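Side-chain contacts in hydrogenase (NiFe) small subunit HydA (Allochromatium vinosum, PDB 3MYR), which probably oxidises H2 together with a large subunit, passing the electrons to an acceptor through its three iron-sulfur clusters: residues A[77-82]-A[92-97]; A[16-21]-A[42-47]; A[59-62]-A[67-70]; A[83-88]-A[125-130]; A[55-60]-A[98-103]. All blocks are in the same frame, centred on the assembly; numbering follows the deposited sequence.

Contact 1: residues A[77-82]-A[92-97]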
# COMPACT_ATOMS: atom_id res chain seq x y z
N PRO A 77 -19.98 4.54 -3.44
CA PRO A 77 -21.02 4.17 -4.41
C PRO A 77 -22.29 4.81 -3.96
O PRO A 77 -22.71 4.66 -2.79
CB PRO A 77 -21.11 2.64 -4.28
CG PRO A 77 -19.74 2.22 -3.65
CD PRO A 77 -19.38 3.38 -2.74
N GLY A 78 -22.92 5.53 -4.89
CA GLY A 78 -24.08 6.33 -4.56
C GLY A 78 -25.32 5.51 -4.20
O GLY A 78 -25.35 4.28 -4.40
N PRO A 79 -26.36 6.19 -3.71
CA PRO A 79 -27.52 5.41 -3.17
C PRO A 79 -28.28 4.67 -4.30
O PRO A 79 -28.99 3.76 -4.02
CB PRO A 79 -28.41 6.51 -2.52
CG PRO A 79 -28.04 7.79 -3.29
CD PRO A 79 -26.54 7.65 -3.57
N ASP A 80 -28.08 5.04 -5.57
CA ASP A 80 -28.63 4.20 -6.70
C ASP A 80 -27.77 2.96 -7.10
O ASP A 80 -28.23 2.09 -7.86
CB ASP A 80 -28.90 5.09 -7.94
CG ASP A 80 -29.64 6.38 -7.56
OD1 ASP A 80 -29.13 7.50 -7.85
OD2 ASP A 80 -30.69 6.24 -6.84
N ALA A 81 -26.53 2.90 -6.60
CA ALA A 81 -25.63 1.76 -6.93
C ALA A 81 -25.84 0.62 -5.90
O ALA A 81 -26.43 0.82 -4.82
CB ALA A 81 -24.19 2.22 -6.96
N ASN A 82 -25.44 -0.59 -6.26
CA ASN A 82 -25.61 -1.72 -5.35
C ASN A 82 -24.90 -1.41 -4.01
O ASN A 82 -23.73 -1.12 -4.00
CB ASN A 82 -25.01 -2.96 -5.97
CG ASN A 82 -25.53 -4.23 -5.36
OD1 ASN A 82 -26.06 -5.06 -6.09
ND2 ASN A 82 -25.51 -4.36 -4.03
N SER A 92 -23.50 -0.23 3.99
CA SER A 92 -22.94 0.36 2.80
C SER A 92 -22.19 1.60 3.17
O SER A 92 -22.48 2.26 4.16
CB SER A 92 -24.07 0.69 1.80
OG SER A 92 -24.84 1.74 2.37
N ASN A 93 -21.19 1.95 2.35
CA ASN A 93 -20.45 3.18 2.58
C ASN A 93 -21.43 4.35 2.60
O ASN A 93 -21.24 5.32 3.36
CB ASN A 93 -19.45 3.43 1.45
CG ASN A 93 -18.15 2.58 1.56
OD1 ASN A 93 -17.30 2.66 0.66
ND2 ASN A 93 -18.08 1.67 2.54
N TYR A 94 -22.42 4.33 1.70
CA TYR A 94 -23.32 5.48 1.60
C TYR A 94 -24.07 5.71 2.90
O TYR A 94 -24.16 6.85 3.45
CB TYR A 94 -24.33 5.26 0.47
CG TYR A 94 -25.36 6.36 0.43
CD1 TYR A 94 -24.98 7.63 0.00
CD2 TYR A 94 -26.65 6.19 0.99
CE1 TYR A 94 -25.87 8.70 -0.01
CE2 TYR A 94 -27.58 7.28 0.98
CZ TYR A 94 -27.17 8.53 0.45
OH TYR A 94 -27.97 9.68 0.43
N SER A 95 -24.55 4.60 3.47
CA SER A 95 -25.24 4.66 4.78
C SER A 95 -24.32 5.24 5.91
O SER A 95 -24.73 6.09 6.73
CB SER A 95 -25.66 3.24 5.12
OG SER A 95 -26.32 3.27 6.30
N ILE A 96 -23.06 4.81 5.92
CA ILE A 96 -22.10 5.24 6.95
C ILE A 96 -21.74 6.72 6.76
O ILE A 96 -21.70 7.51 7.70
CB ILE A 96 -20.82 4.36 6.91
CG1 ILE A 96 -21.15 2.87 7.25
CG2 ILE A 96 -19.74 4.97 7.86
CD1 ILE A 96 -20.09 1.89 6.50
N LEU A 97 -21.52 7.12 5.51
CA LEU A 97 -21.27 8.52 5.19
C LEU A 97 -22.38 9.41 5.73
O LEU A 97 -22.10 10.37 6.51
CB LEU A 97 -21.11 8.71 3.67
CG LEU A 97 -21.05 10.19 3.21
CD1 LEU A 97 -19.62 10.70 3.59
CD2 LEU A 97 -21.15 10.26 1.68
O HOH W 1 -22.18 2.83 -0.78
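Asn93 and Tyr94, on the first turn of helix 93-101, pack against Pro77 and Pro79 where the chain leaves strand 69-77. This is the carboxyl-terminal edge of the central sheet in the flavodoxin-like domain of the small subunit, and a type I beta turn from Gly78 to Ala81 begins the loop there. Ser92 is the N-cap: its OG accepts from Ser95 N at 3.1 Å, with an N-H...O angle of 160°, and caps the first turn of the helix. Asn93 has its amide beside its own backbone N (chi1 -79°), which lays OD1 4.1 Å from Pro77 CD. That oxygen finds its polar partner elsewhere, in Ser86 OG, so the touch on the proline is merely van der Waals.

Tyr94 makes the broadest contact. With CG anti to the backbone N (chi1 174°), its ring swings out from the helix and presents one face to Pro79. The proline lies over that face with CB, CG and CD, and CB makes a CH-pi contact, 3.8 Å from the ring centroid. Leu135 of helix 132-135 touches both of these side chains and extends the apolar patch. An alanine in place of Tyr94 would probably leave the Pro79 ring without its aromatic partner and open a gap between the turn and the helix. At the root of the side chain, Tyr94 CB rests 3.7 Å from Pro77 O. One water joins the two backbones, donating to Pro77 O at 2.8 Å and accepting from Tyr94 N at 2.9 Å.

Contact 2: residues A[16-21]-A[42-47]. With SF4 (iron/sulfur cluster), chain I.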
# COMPACT_ATOMS: atom_id res chain seq x y z
N GLY A 16 -3.48 5.63 -0.31
CA GLY A 16 -2.53 6.72 -0.61
C GLY A 16 -2.71 7.99 0.20
O GLY A 16 -1.70 8.64 0.59
N CYS A 17 -3.96 8.36 0.49
CA CYS A 17 -4.17 9.61 1.19
C CYS A 17 -3.75 9.50 2.64
O CYS A 17 -3.21 10.44 3.22
CB CYS A 17 -5.64 10.13 1.02
SG CYS A 17 -6.03 10.50 -0.74
N THR A 18 -4.04 8.35 3.27
CA THR A 18 -3.54 8.15 4.63
C THR A 18 -2.00 8.07 4.67
O THR A 18 -1.37 8.64 5.55
CB THR A 18 -4.18 6.82 5.25
OG1 THR A 18 -5.52 7.15 5.60
CG2 THR A 18 -3.37 6.36 6.50
N GLU A 19 -1.40 7.39 3.68
CA GLU A 19 0.06 7.29 3.67
C GLU A 19 0.59 8.69 3.55
O GLU A 19 1.56 9.02 4.19
CB GLU A 19 0.61 6.43 2.50
CG GLU A 19 0.28 4.96 2.73
CD GLU A 19 1.27 4.25 3.67
OE1 GLU A 19 1.03 3.05 3.90
OE2 GLU A 19 2.32 4.79 4.12
N SER A 20 -0.02 9.50 2.69
CA SER A 20 0.47 10.86 2.47
C SER A 20 0.47 11.61 3.83
O SER A 20 1.45 12.25 4.24
CB SER A 20 -0.43 11.61 1.48
OG SER A 20 0.10 12.89 1.28
N LEU A 21 -0.65 11.55 4.53
CA LEU A 21 -0.77 12.16 5.87
C LEU A 21 0.39 11.75 6.79
O LEU A 21 0.91 12.57 7.53
CB LEU A 21 -2.10 11.71 6.53
CG LEU A 21 -2.31 12.10 8.01
CD1 LEU A 21 -2.38 13.61 8.26
CD2 LEU A 21 -3.57 11.37 8.60
N HIS A 42 -9.95 5.29 12.73
CA HIS A 42 -9.10 5.28 11.55
C HIS A 42 -8.66 3.85 11.36
O HIS A 42 -7.93 3.33 12.19
CB HIS A 42 -7.86 6.13 11.67
CG HIS A 42 -7.17 6.30 10.34
ND1 HIS A 42 -6.94 5.23 9.48
CD2 HIS A 42 -6.84 7.42 9.64
CE1 HIS A 42 -6.46 5.69 8.34
NE2 HIS A 42 -6.40 7.02 8.41
N HIS A 43 -9.21 3.20 10.35
CA HIS A 43 -9.03 1.75 10.05
C HIS A 43 -7.60 1.33 9.98
O HIS A 43 -7.28 0.20 10.34
CB HIS A 43 -9.61 1.34 8.68
CG HIS A 43 -11.08 1.10 8.68
ND1 HIS A 43 -11.74 0.55 7.59
CD2 HIS A 43 -12.04 1.38 9.60
CE1 HIS A 43 -13.05 0.50 7.84
NE2 HIS A 43 -13.25 1.00 9.05
N THR A 44 -6.76 2.19 9.43
CA THR A 44 -5.37 1.79 9.20
C THR A 44 -4.61 1.59 10.50
O THR A 44 -3.67 0.79 10.56
CB THR A 44 -4.62 2.80 8.28
OG1 THR A 44 -5.37 2.97 7.09
CG2 THR A 44 -3.22 2.26 7.90
N LEU A 45 -5.02 2.33 11.54
CA LEU A 45 -4.24 2.45 12.78
C LEU A 45 -4.88 1.90 14.06
O LEU A 45 -4.19 1.72 15.04
CB LEU A 45 -3.84 3.90 13.04
CG LEU A 45 -2.90 4.49 11.95
CD1 LEU A 45 -2.73 5.96 12.25
CD2 LEU A 45 -1.52 3.81 11.96
N GLN A 46 -6.19 1.73 14.03
CA GLN A 46 -7.04 1.35 15.20
C GLN A 46 -6.52 0.10 15.90
O GLN A 46 -6.25 -0.89 15.22
CB GLN A 46 -8.46 1.08 14.70
CG GLN A 46 -9.52 1.31 15.79
CD GLN A 46 -9.78 2.78 16.01
OE1 GLN A 46 -9.50 3.59 15.14
NE2 GLN A 46 -10.35 3.14 17.17
N ALA A 47 -6.29 0.15 17.23
CA ALA A 47 -5.92 -1.09 17.96
C ALA A 47 -7.00 -2.17 17.80
O ALA A 47 -6.71 -3.32 17.45
CB ALA A 47 -5.71 -0.84 19.40
FE1 SF4 I . -5.48 8.83 -5.35
FE2 SF4 I . -6.14 9.24 -2.67
FE3 SF4 I . -8.07 8.33 -4.52
FE4 SF4 I . -5.68 6.81 -3.56
S1 SF4 I . -7.69 7.47 -2.36
S2 SF4 I . -6.68 6.91 -5.57
S3 SF4 I . -4.14 8.49 -3.62
S4 SF4 I . -6.99 10.32 -4.57
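Thr18 and His42 meet head-on, joining the helix that carries two residues of the proximal [4Fe-4S] cluster pocket to the loop after strand 38-41. At the start of the helix, Gly16 lies against the cluster, its CA 3.8 Å from S3. Cys17 follows as a ligand, its SG bound to the FE2 iron at 2.3 Å; Cys14, Cys113 and Cys147 complete the site. Thr18 turns to another side of the helix. Its OG1 sits at the edge of the His42 ring, in plane, and hydrogen-bonds NE2 at 2.9 Å, while its CG2, anti to the backbone N, lies 4.0 Å from Thr44 OG1. At the other ring nitrogen, ND1 accepts from Thr44 N at 3.0 Å, only 7° out of plane, and Trp8 stacks on the ring. A phenylalanine instead of His42 would probably leave Thr18 OG1 and Thr44 N without the partner they share. With both nitrogens engaged in its plane, the imidazole is held against rotation, and the use of ND1 as an acceptor makes a doubly protonated, charged ring unlikely.

Contact 3: residues A[59-62]-A[67-70]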
# COMPACT_ATOMS: atom_id res chain seq x y z
N GLN A 59 -19.32 6.22 19.60
CA GLN A 59 -19.17 6.96 20.84
C GLN A 59 -18.56 8.37 20.56
O GLN A 59 -18.98 9.38 21.11
CB GLN A 59 -18.31 6.17 21.81
CG GLN A 59 -18.18 6.84 23.21
CD GLN A 59 -17.10 6.20 24.09
OE1 GLN A 59 -16.60 5.10 23.80
NE2 GLN A 59 -16.71 6.89 25.16
N ALA A 60 -17.61 8.44 19.65
CA ALA A 60 -17.17 9.76 19.18
C ALA A 60 -18.31 10.59 18.65
O ALA A 60 -18.37 11.76 18.95
CB ALA A 60 -16.01 9.64 18.13
N MET A 61 -19.17 10.04 17.81
CA MET A 61 -20.25 10.81 17.26
C MET A 61 -21.23 11.27 18.38
O MET A 61 -21.70 12.40 18.36
CB MET A 61 -21.03 10.02 16.21
CG MET A 61 -20.21 9.76 14.88
SD MET A 61 -20.98 8.38 14.03
CE MET A 61 -22.69 8.92 13.89
N ASP A 62 -21.47 10.39 19.36
CA ASP A 62 -22.37 10.68 20.50
C ASP A 62 -21.83 11.82 21.40
O ASP A 62 -22.53 12.76 21.69
CB ASP A 62 -22.56 9.39 21.32
CG ASP A 62 -23.63 9.54 22.45
OD1 ASP A 62 -24.77 9.91 22.11
OD2 ASP A 62 -23.35 9.26 23.66
N GLN A 67 -19.63 18.86 16.79
CA GLN A 67 -18.29 19.45 17.00
C GLN A 67 -17.24 18.64 16.28
O GLN A 67 -16.16 19.13 16.09
CB GLN A 67 -17.86 19.52 18.50
CG GLN A 67 -18.83 20.32 19.45
CD GLN A 67 -19.00 21.79 19.02
OE1 GLN A 67 -18.02 22.52 18.77
NE2 GLN A 67 -20.26 22.21 18.88
N TYR A 68 -17.50 17.40 15.94
CA TYR A 68 -16.38 16.60 15.39
C TYR A 68 -16.10 16.90 13.90
O TYR A 68 -16.98 17.29 13.14
CB TYR A 68 -16.56 15.12 15.70
CG TYR A 68 -17.84 14.55 15.09
CD1 TYR A 68 -17.85 14.06 13.78
CD2 TYR A 68 -19.03 14.53 15.82
CE1 TYR A 68 -19.06 13.53 13.23
CE2 TYR A 68 -20.23 14.00 15.30
CZ TYR A 68 -20.24 13.51 14.01
OH TYR A 68 -21.41 13.03 13.51
N LEU A 69 -14.87 16.67 13.47
CA LEU A 69 -14.52 16.78 12.08
C LEU A 69 -14.55 15.38 11.43
O LEU A 69 -14.06 14.41 12.02
CB LEU A 69 -13.07 17.25 12.08
CG LEU A 69 -12.45 18.09 11.00
CD1 LEU A 69 -11.09 17.53 10.70
CD2 LEU A 69 -13.25 18.42 9.71
N VAL A 70 -15.09 15.26 10.22
CA VAL A 70 -15.04 14.00 9.51
C VAL A 70 -14.03 14.23 8.36
O VAL A 70 -14.10 15.25 7.66
CB VAL A 70 -16.44 13.59 8.97
CG1 VAL A 70 -16.38 12.31 8.14
CG2 VAL A 70 -17.38 13.37 10.14
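Met61 and Tyr68 meet at a slant, the phenol ring lying alongside the methionine from its CA to its CG. Tyr68 CE2 comes within 3.7 Å of Met61 CA, and farther along the ring Met61 CG makes an apolar contact with Tyr68 CZ at 3.8 Å and lies 3.7 Å from Tyr68 OH. Ala60 adds its carbonyl oxygen, 4.2 Å from Tyr68 CD2. The ring reaches the flank of the helix because CG of Tyr68 is set between the backbone N and the carbonyl carbon (chi1 61°), which turns it toward residues 59-62.

The two segments bound the second half of a beta-alpha-beta crossover: helix 50-63 follows strand 38-41, and the chain then turns back into strand 69-77, both strands pairing in parallel with strand 5-10. Tyr68 stands at the entrance to that last strand, with Val70 CG2 in the plane of its ring at the edge.

The hydroxyl has its own anchorage, a hydrogen bond to Thr100 O in helix 93-101, so the tyrosine spans the space between two helices. Met61 bends in the same direction: its chain folds at the sulfur (chi3 54°), and the side chain also packs on Glu99 and Thr100, and on Ile7 of strand 5-10.

Contact 4: residues A[83-88]-A[125-130]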
# COMPACT_ATOMS: atom_id res chain seq x y z
N PRO A 83 -25.65 -1.44 -2.90
CA PRO A 83 -25.13 -1.19 -1.54
C PRO A 83 -24.00 -2.19 -1.22
O PRO A 83 -23.09 -1.84 -0.44
CB PRO A 83 -26.33 -1.41 -0.62
CG PRO A 83 -27.56 -1.62 -1.53
CD PRO A 83 -27.15 -1.55 -2.97
N GLY A 84 -23.98 -3.34 -1.91
CA GLY A 84 -22.90 -4.34 -1.75
C GLY A 84 -21.54 -4.09 -2.40
O GLY A 84 -20.54 -4.76 -2.05
N PHE A 85 -21.44 -3.11 -3.30
CA PHE A 85 -20.12 -2.73 -3.84
C PHE A 85 -19.08 -2.34 -2.76
O PHE A 85 -17.90 -2.64 -2.89
CB PHE A 85 -20.22 -1.56 -4.83
CG PHE A 85 -20.87 -1.90 -6.17
CD1 PHE A 85 -21.76 -0.99 -6.77
CD2 PHE A 85 -20.66 -3.13 -6.79
CE1 PHE A 85 -22.39 -1.30 -8.01
CE2 PHE A 85 -21.28 -3.45 -8.02
CZ PHE A 85 -22.13 -2.53 -8.64
N SER A 86 -19.48 -1.68 -1.67
CA SER A 86 -18.46 -1.31 -0.66
C SER A 86 -19.20 -1.20 0.66
O SER A 86 -20.12 -0.38 0.79
CB SER A 86 -17.87 0.07 -1.00
OG SER A 86 -16.74 0.41 -0.16
N THR A 87 -18.85 -2.05 1.63
CA THR A 87 -19.57 -2.05 2.92
C THR A 87 -18.50 -2.17 4.01
O THR A 87 -17.31 -2.56 3.72
CB THR A 87 -20.50 -3.32 3.00
OG1 THR A 87 -19.66 -4.46 2.94
CG2 THR A 87 -21.46 -3.37 1.79
N VAL A 88 -18.88 -1.78 5.22
CA VAL A 88 -18.05 -2.00 6.42
C VAL A 88 -18.98 -2.52 7.49
O VAL A 88 -20.07 -1.97 7.64
CB VAL A 88 -17.40 -0.67 6.96
CG1 VAL A 88 -16.61 -0.95 8.23
CG2 VAL A 88 -16.46 -0.04 5.89
N ASN A 125 -17.07 3.79 -14.84
CA ASN A 125 -17.62 3.84 -13.48
C ASN A 125 -18.45 2.58 -13.08
O ASN A 125 -19.64 2.66 -12.86
CB ASN A 125 -18.45 5.11 -13.32
CG ASN A 125 -18.78 5.40 -11.84
OD1 ASN A 125 -18.41 4.64 -10.93
ND2 ASN A 125 -19.48 6.42 -11.61
N PRO A 126 -17.82 1.42 -12.98
CA PRO A 126 -18.60 0.19 -12.77
C PRO A 126 -19.40 0.09 -11.44
O PRO A 126 -20.33 -0.73 -11.35
CB PRO A 126 -17.53 -0.93 -12.78
CG PRO A 126 -16.24 -0.31 -13.07
CD PRO A 126 -16.42 1.16 -13.34
N THR A 127 -19.06 0.93 -10.46
CA THR A 127 -19.64 0.86 -9.11
C THR A 127 -20.52 2.08 -8.79
O THR A 127 -21.07 2.17 -7.70
CB THR A 127 -18.60 0.68 -8.00
OG1 THR A 127 -17.76 1.84 -7.96
CG2 THR A 127 -17.72 -0.63 -8.20
N GLY A 128 -20.82 2.91 -9.81
CA GLY A 128 -21.61 4.13 -9.56
C GLY A 128 -21.03 5.00 -8.44
O GLY A 128 -21.80 5.62 -7.65
N ALA A 129 -19.70 5.15 -8.45
CA ALA A 129 -18.97 5.98 -7.46
C ALA A 129 -19.37 7.44 -7.52
O ALA A 129 -19.47 7.98 -8.61
CB ALA A 129 -17.46 5.88 -7.70
N MET A 130 -19.47 8.11 -6.36
CA MET A 130 -19.76 9.56 -6.36
C MET A 130 -18.83 10.24 -5.35
O MET A 130 -18.25 9.56 -4.52
CB MET A 130 -21.23 9.75 -5.90
CG MET A 130 -22.18 9.15 -7.04
SD MET A 130 -23.89 9.55 -6.84
CE MET A 130 -23.89 11.34 -6.71
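Phe85 and Thr127 bury most of the surface here, with Pro126 adding a smaller share. The phenyl ring of Phe85 is laid against the Thr127 backbone. Thr127 CA stands over one face in a CH-pi contact, 4.0 Å from the ring centroid and 28° off the normal. Above the same face, but out toward the rim, Thr127 CG2 sits 4.0 Å from Phe85 CG, and Thr127 CB is 3.8 Å from Phe85 CD1. Two carbonyl oxygens follow the ring as well: Thr127 O approaches Phe85 CD1 at 3.4 Å, and Pro126 O approaches Phe85 CZ at 3.7 Å. The methyl group reaches the ring because CG2 of Thr127 lies beside its own backbone N, which leaves OG1 between that N and the carbonyl carbon (chi1 64°). The hydroxyl takes no part in the packing and hydrogen-bonds Gln12 NE2.

Pro126 and Thr127 are the central pair of a type I beta turn from Asn125 to Gly128, which leads into the short strand 129-130, antiparallel to strand 69-77 in the sheet of the flavodoxin-like domain. Phe85 belongs to the loop ahead of the small hairpin of strands 87-88 and 91-92. The Asn125 side chain ties the turn to the strand that follows, its OD1 accepting from Ala129 N at 2.8 Å on a lone pair in the carbonyl plane. Gly128, with positive phi, ends it. The phenyl ring also touches Pro77, while Pro126 packs on Arg39 of the large subunit and Gly84 O accepts from Trp375 NE1 of that same chain.

Contact 5: residues A[55-60]-A[98-103]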
# COMPACT_ATOMS: atom_id res chain seq x y z
N ALA A 55 -17.79 0.69 17.75
CA ALA A 55 -18.28 1.35 18.96
C ALA A 55 -17.46 2.64 19.19
O ALA A 55 -18.01 3.61 19.66
CB ALA A 55 -18.22 0.39 20.20
N ALA A 56 -16.18 2.69 18.80
CA ALA A 56 -15.43 3.89 19.06
C ALA A 56 -15.91 5.01 18.13
O ALA A 56 -15.98 6.19 18.55
CB ALA A 56 -13.89 3.64 18.87
N ARG A 57 -16.23 4.69 16.87
CA ARG A 57 -16.74 5.73 15.99
C ARG A 57 -18.09 6.26 16.54
O ARG A 57 -18.31 7.48 16.61
CB ARG A 57 -16.87 5.26 14.53
CG ARG A 57 -17.70 6.17 13.67
CD ARG A 57 -17.81 5.67 12.21
NE ARG A 57 -18.58 4.46 12.05
CZ ARG A 57 -19.91 4.42 11.94
NH1 ARG A 57 -20.51 3.24 11.87
NH2 ARG A 57 -20.65 5.54 11.94
N LEU A 58 -18.99 5.36 16.93
CA LEU A 58 -20.32 5.77 17.41
C LEU A 58 -20.23 6.59 18.71
O LEU A 58 -20.97 7.54 18.91
CB LEU A 58 -21.27 4.55 17.58
CG LEU A 58 -21.50 3.76 16.26
CD1 LEU A 58 -22.28 2.46 16.61
CD2 LEU A 58 -22.28 4.59 15.26
N GLN A 59 -19.32 6.22 19.60
CA GLN A 59 -19.17 6.96 20.84
C GLN A 59 -18.56 8.37 20.56
O GLN A 59 -18.98 9.38 21.11
CB GLN A 59 -18.31 6.17 21.81
CG GLN A 59 -18.18 6.84 23.21
CD GLN A 59 -17.10 6.20 24.09
OE1 GLN A 59 -16.60 5.10 23.80
NE2 GLN A 59 -16.71 6.89 25.16
N ALA A 60 -17.61 8.44 19.65
CA ALA A 60 -17.17 9.76 19.18
C ALA A 60 -18.31 10.59 18.65
O ALA A 60 -18.37 11.76 18.95
CB ALA A 60 -16.01 9.64 18.13
N MET A 98 -23.63 9.10 5.37
CA MET A 98 -24.72 10.01 5.67
C MET A 98 -24.91 10.03 7.17
O MET A 98 -25.12 11.09 7.74
CB MET A 98 -26.05 9.65 4.93
CG MET A 98 -25.92 9.75 3.35
SD MET A 98 -25.02 11.22 2.79
CE MET A 98 -26.33 12.44 3.12
N GLU A 99 -24.80 8.88 7.83
CA GLU A 99 -25.03 8.85 9.28
C GLU A 99 -23.85 9.57 10.05
O GLU A 99 -24.09 10.27 11.01
CB GLU A 99 -25.25 7.41 9.73
CG GLU A 99 -24.69 7.07 11.11
CD GLU A 99 -24.58 5.54 11.39
OE1 GLU A 99 -25.66 4.90 11.48
OE2 GLU A 99 -23.45 5.00 11.52
N THR A 100 -22.60 9.46 9.58
CA THR A 100 -21.50 10.04 10.30
C THR A 100 -21.40 11.57 10.07
O THR A 100 -21.09 12.33 11.00
CB THR A 100 -20.21 9.39 9.85
OG1 THR A 100 -20.37 7.97 9.98
CG2 THR A 100 -19.05 9.81 10.69
N VAL A 101 -21.72 12.04 8.87
CA VAL A 101 -21.62 13.49 8.62
C VAL A 101 -22.82 14.24 9.23
O VAL A 101 -22.74 15.43 9.41
CB VAL A 101 -21.45 13.90 7.13
CG1 VAL A 101 -20.28 13.14 6.48
CG2 VAL A 101 -22.76 13.65 6.34
N GLU A 102 -23.91 13.56 9.55
CA GLU A 102 -25.13 14.28 9.97
C GLU A 102 -24.88 15.32 11.09
O GLU A 102 -25.29 16.44 10.98
CB GLU A 102 -26.25 13.35 10.43
CG GLU A 102 -27.56 14.18 10.60
CD GLU A 102 -28.75 13.34 10.98
OE1 GLU A 102 -29.87 13.88 10.88
OE2 GLU A 102 -28.57 12.15 11.38
N HIS A 103 -24.07 14.98 12.07
CA HIS A 103 -23.77 15.92 13.16
C HIS A 103 -22.34 16.40 13.22
O HIS A 103 -21.91 16.86 14.28
CB HIS A 103 -24.17 15.24 14.49
CG HIS A 103 -25.65 14.95 14.57
ND1 HIS A 103 -26.61 15.95 14.50
CD2 HIS A 103 -26.33 13.77 14.58
CE1 HIS A 103 -27.82 15.40 14.52
NE2 HIS A 103 -27.67 14.08 14.60
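Arg57 reaches from helix 50-63 to Glu99 and Thr100 on helix 93-101. From CB its chain runs out extended, CG anti to the backbone N (chi1 165°) and CD continuing the line, and the side chain packs on Ile7 and Tyr41 of the sheet on its way. CD is the first atom to come near the other helix, 4.1 Å from Thr100 OG1. The chain then bends at chi3, turning the guanidinium toward Glu99. CZ passes 3.6 Å from Glu99 OE2.

At the tip, NH2 makes the main bond of a salt bridge, 2.9 Å to Glu99 OE2 with an N-H...O angle of 167°. The oxygen lies in the guanidinium plane and uses its anti lone pair, and the two flat groups are only 13° from coplanar. NH1 adds a weak bond to the same Glu99 OE2 at 3.4 Å, and it has a second carboxylate in Glu54, so the arginine charge is probably shared between two acids.

Helices 50-63 and 93-101 are consecutive crossover helices of the flavodoxin-like alpha/beta sandwich, lying next to each other on one side of the sheet's parallel strands, and this ion pair bridges the groove between them. NH2 also comes within 3.1 Å of Thr100 OG1, whose hydroxyl is hydrogen-bonded to Ile96 O one helical turn back. Leu58, an exposed residue, brings CD2 to 3.9 Å from Glu99 OE2, its side chain crossing that of the glutamate at about a right angle.

How the contacts relate
From the N terminus, contact 2 comes first, closing between the cluster-bearing helix 16-23 and the loop after strand 38-41 before any other opens. Helix 50-63 then starts two loops: contact 3 closes quickly, at the entrance to strand 69-77, while contact 5 waits for the far end of helix 93-101. Contact 1 falls wholly within that longer loop, linking the exit of strand 69-77 to the beginning of the same helix. Contact 4 opens inside both and closes after them, at 125-130, so it crosses contacts 1 and 5. Contacts 3 and 5 adjoin at one end of helix 93-101, and contacts 1 and 4 at the other.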